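Hypothetical Thioesterase Protein SP_1851 (Streptococcus pneumoniae serotype 4, PDB 4XY5) probably acts as a PaaI-type thioesterase of the hotdog-fold superfamily, hydrolysing thioester bonds. Local coordinates at residues I63-D68 / V95-T100; E93-H96 / C102-D105. The protein carries 1 engineered substitution. All coordinates share one frame; numbering follows the deposited sequence.

Contact 1 (I63-D68 / V95-T100); sequences ISLGLD and VHQGRT
This is a small surface contact of the hotdog fold: L65 and L67, in the turn that ends helix 47-64, meet Q97 at the end of strand 87-97. In this fold the sheet wraps round the helix, and here the turn after the helix reaches the end of a strand at the surface. The contact buries only 112 Å² in all. The helix closes with a Schellman motif: G66 N bonds to I63 O at 2.8 Å, L67 N pairs with V62 O, and G66 takes the positive phi of the C-prime position. The turn leaves L65 and L67 both directed at Q97. Q97 reaches out to meet them. Its CG lies anti to the backbone N (chi1 -170°) and the chain stays extended beyond it, which carries the amide across to the turn. L65 comes from the opposite direction, and both its methyls approach the amide oxygen: CD2 lies 3.8 Å from Q97 OE1 and CD1 4.0 Å from the same atom. L67 approaches at a slant and places CD1 3.9 Å from Q97 NE2. Beyond the contact, L67 also packs on V125 of strand 115-127, and Q97 on C102 of strand 101-109. The leucine methyls offer the amide no hydrogen bond. A water bridges the two segments instead: it donates to L65 O at 2.7 Å and accepts from Q97 NE2 at 2.8 Å.

Contact 2 (E93-H96 / C102-D105); sequences ECVH and CVMD
V103, D105 and V95 have the most surface buried where strand 87-97 runs antiparallel to strand 101-109. V103 is the hub. Its carbonyl O accepts two N-H groups, V95 N at 2.8 Å and H96 N at 3.3 Å. The V95 bond points almost straight at the carbonyl, while H96 N lies in the carbonyl plane on a lone pair. V103 N bonds to H96 O at 2.9 Å. One residue of strand 101-109 thus faces two of strand 87-97, and the register shifts by one. V95 points its side chain at the partner strand. Its CG2 is packed tightly, 3.1 Å from V103 O and 3.7 Å from V103 CG1. Its CG1 lies 3.4 Å from D105 OD2, and the side chains of V95 and D105 cross at about a right angle. D105 has polar partners elsewhere: OD1 bonds to T120 OG1 and forms a salt bridge with K118 NZ of the second subunit. Before the shift, E93 and D105 form a hydrogen-bonded antiparallel pair, with E93 N to D105 O and D105 N to E93 O both 2.9 Å. C94 and M104 are the non-hydrogen-bonded pair next to it. On the face toward helix 47-64, C94 CB meets M104 SD at 3.8 Å, and both residues pack on V61. The arrangement is a classic beta bulge in an antiparallel hairpin of the hotdog sheet.

How the contacts relate
After strands 12-14, 19-24 and 27-33, the chain runs through helix 47-64 into the turn that ends it. Strand 68-78 then forms an outermost strand of this chain's sheet, and the chain returns in strand 87-97. Contact 1 closes this long loop, with 26 residues between its segments. Contact 2 begins on the same strand, at E93, before contact 1 has closed. It closes a short hairpin, with five residues between its segments. The spans 63-100 and 93-105 cross rather than nest, and share V95 and H96. Contact 1 ties the helix end to the sheet; contact 2 joins two neighbouring strands within it. They also touch directly: L65 CD1 packs on C94 CB at 4.0 Å.

Contact 1 (I63-D68 / V95-T100)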
# COMPACT_ATOMS: atom_id res chain seq x y z
N ILE A 63 -20.97 -2.52 -6.61
CA ILE A 63 -22.33 -2.43 -7.12
C ILE A 63 -22.99 -3.80 -7.11
O ILE A 63 -24.17 -3.93 -6.76
CB ILE A 63 -22.35 -1.82 -8.52
CG1 ILE A 63 -21.90 -0.36 -8.45
CG2 ILE A 63 -23.75 -1.90 -9.13
CD1 ILE A 63 -21.74 0.28 -9.80
N SER A 64 -22.22 -4.83 -7.46
CA SER A 64 -22.74 -6.19 -7.55
C SER A 64 -23.20 -6.73 -6.19
O SER A 64 -23.95 -7.71 -6.14
CB SER A 64 -21.69 -7.13 -8.15
OG SER A 64 -20.69 -7.44 -7.19
N LEU A 65 -22.75 -6.10 -5.11
CA LEU A 65 -23.18 -6.47 -3.76
C LEU A 65 -24.37 -5.65 -3.29
O LEU A 65 -24.78 -5.75 -2.13
CB LEU A 65 -22.04 -6.31 -2.77
CG LEU A 65 -20.85 -7.26 -2.94
CD1 LEU A 65 -19.72 -6.77 -2.08
CD2 LEU A 65 -21.23 -8.68 -2.58
N GLY A 66 -24.93 -4.84 -4.19
CA GLY A 66 -26.06 -3.99 -3.87
C GLY A 66 -25.66 -2.80 -3.02
O GLY A 66 -26.44 -2.31 -2.20
N LEU A 67 -24.43 -2.34 -3.21
CA LEU A 67 -23.90 -1.25 -2.40
C LEU A 67 -23.41 -0.10 -3.27
O LEU A 67 -23.13 -0.27 -4.46
CB LEU A 67 -22.74 -1.75 -1.53
CG LEU A 67 -22.99 -2.94 -0.61
CD1 LEU A 67 -21.69 -3.35 0.05
CD2 LEU A 67 -24.04 -2.59 0.43
N ASP A 68 -23.32 1.07 -2.65
CA ASP A 68 -22.61 2.20 -3.23
C ASP A 68 -21.35 2.40 -2.41
O ASP A 68 -21.33 2.10 -1.22
CB ASP A 68 -23.45 3.48 -3.22
CG ASP A 68 -24.64 3.39 -4.14
OD1 ASP A 68 -24.46 3.10 -5.34
OD2 ASP A 68 -25.77 3.61 -3.65
N VAL A 95 -13.04 -9.71 -0.88
CA VAL A 95 -12.45 -10.67 0.04
C VAL A 95 -12.95 -10.43 1.44
O VAL A 95 -12.96 -11.35 2.27
CB VAL A 95 -10.91 -10.61 0.02
CG1 VAL A 95 -10.40 -10.96 -1.35
CG2 VAL A 95 -10.43 -9.25 0.43
N HIS A 96 -13.40 -9.21 1.71
CA HIS A 96 -13.95 -8.92 3.02
C HIS A 96 -15.07 -7.91 2.93
O HIS A 96 -14.89 -6.81 2.39
CB HIS A 96 -12.87 -8.41 3.99
CG HIS A 96 -13.40 -8.01 5.33
ND1 HIS A 96 -13.75 -8.93 6.29
CD2 HIS A 96 -13.67 -6.79 5.85
CE1 HIS A 96 -14.21 -8.30 7.35
NE2 HIS A 96 -14.17 -7.00 7.12
N GLN A 97 -16.23 -8.29 3.45
CA GLN A 97 -17.36 -7.37 3.48
C GLN A 97 -17.67 -7.00 4.92
O GLN A 97 -18.33 -7.76 5.64
CB GLN A 97 -18.59 -7.99 2.82
CG GLN A 97 -19.72 -7.01 2.60
CD GLN A 97 -20.86 -7.60 1.80
OE1 GLN A 97 -20.74 -8.68 1.23
NE2 GLN A 97 -21.98 -6.89 1.76
N GLY A 98 -17.17 -5.84 5.34
CA GLY A 98 -17.42 -5.33 6.67
C GLY A 98 -18.65 -4.44 6.67
O GLY A 98 -19.37 -4.36 5.67
N ARG A 99 -18.90 -3.78 7.79
CA ARG A 99 -20.07 -2.91 7.89
C ARG A 99 -19.85 -1.57 7.19
O ARG A 99 -20.69 -1.15 6.40
CB ARG A 99 -20.44 -2.68 9.36
CG ARG A 99 -21.28 -3.81 9.94
CD ARG A 99 -21.81 -3.50 11.34
NE ARG A 99 -23.26 -3.63 11.37
CZ ARG A 99 -23.91 -4.79 11.44
NH1 ARG A 99 -23.23 -5.92 11.48
NH2 ARG A 99 -25.24 -4.81 11.46
N THR A 100 -18.74 -0.89 7.47
CA THR A 100 -18.49 0.41 6.86
C THR A 100 -17.53 0.33 5.66
O THR A 100 -17.48 1.24 4.84
CB THR A 100 -17.90 1.40 7.88
OG1 THR A 100 -16.77 0.81 8.53
CG2 THR A 100 -18.94 1.78 8.93
O HOH W 1 -24.28 -6.95 0.19

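Contact 2 (E93-H96 / C102-D105)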
# COMPACT_ATOMS: atom_id res chain seq x y z
N GLU A 93 -12.81 -9.44 -6.81
CA GLU A 93 -13.70 -10.08 -5.86
C GLU A 93 -13.62 -9.42 -4.51
O GLU A 93 -12.59 -8.87 -4.13
CB GLU A 93 -13.39 -11.56 -5.75
CG GLU A 93 -12.16 -11.87 -4.93
CD GLU A 93 -11.97 -13.36 -4.71
OE1 GLU A 93 -11.59 -14.05 -5.68
OE2 GLU A 93 -12.20 -13.84 -3.58
N CYS A 94 -14.73 -9.45 -3.77
CA CYS A 94 -14.73 -8.93 -2.42
C CYS A 94 -14.18 -9.99 -1.49
O CYS A 94 -14.78 -11.05 -1.34
CB CYS A 94 -16.14 -8.54 -1.99
SG CYS A 94 -16.18 -7.74 -0.38
N VAL A 95 -13.04 -9.71 -0.88
CA VAL A 95 -12.45 -10.67 0.04
C VAL A 95 -12.95 -10.43 1.44
O VAL A 95 -12.96 -11.35 2.27
CB VAL A 95 -10.91 -10.61 0.02
CG1 VAL A 95 -10.40 -10.96 -1.35
CG2 VAL A 95 -10.43 -9.25 0.43
N HIS A 96 -13.40 -9.21 1.71
CA HIS A 96 -13.95 -8.92 3.02
C HIS A 96 -15.07 -7.91 2.93
O HIS A 96 -14.89 -6.81 2.39
CB HIS A 96 -12.87 -8.41 3.99
CG HIS A 96 -13.40 -8.01 5.33
ND1 HIS A 96 -13.75 -8.93 6.29
CD2 HIS A 96 -13.67 -6.79 5.85
CE1 HIS A 96 -14.21 -8.30 7.35
NE2 HIS A 96 -14.17 -7.00 7.12
N CYS A 102 -15.30 -2.30 2.67
CA CYS A 102 -15.09 -3.55 1.96
C CYS A 102 -13.66 -3.61 1.45
O CYS A 102 -13.06 -2.57 1.14
CB CYS A 102 -16.05 -3.69 0.79
SG CYS A 102 -17.73 -4.09 1.26
N VAL A 103 -13.11 -4.81 1.36
CA VAL A 103 -11.80 -4.99 0.75
C VAL A 103 -11.91 -5.84 -0.51
O VAL A 103 -12.40 -6.97 -0.46
CB VAL A 103 -10.81 -5.64 1.72
CG1 VAL A 103 -9.44 -5.78 1.04
CG2 VAL A 103 -10.71 -4.81 3.00
N MET A 104 -11.47 -5.29 -1.64
CA MET A 104 -11.55 -5.97 -2.93
C MET A 104 -10.16 -6.36 -3.40
O MET A 104 -9.26 -5.53 -3.37
CB MET A 104 -12.20 -5.08 -4.00
CG MET A 104 -13.32 -4.17 -3.54
SD MET A 104 -14.61 -5.11 -2.74
CE MET A 104 -15.98 -4.00 -2.70
N ASP A 105 -10.00 -7.60 -3.86
CA ASP A 105 -8.78 -7.98 -4.58
C ASP A 105 -9.07 -7.95 -6.08
O ASP A 105 -10.11 -8.45 -6.52
CB ASP A 105 -8.30 -9.38 -4.19
CG ASP A 105 -7.50 -9.38 -2.89
OD1 ASP A 105 -7.16 -8.30 -2.35
OD2 ASP A 105 -7.19 -10.49 -2.41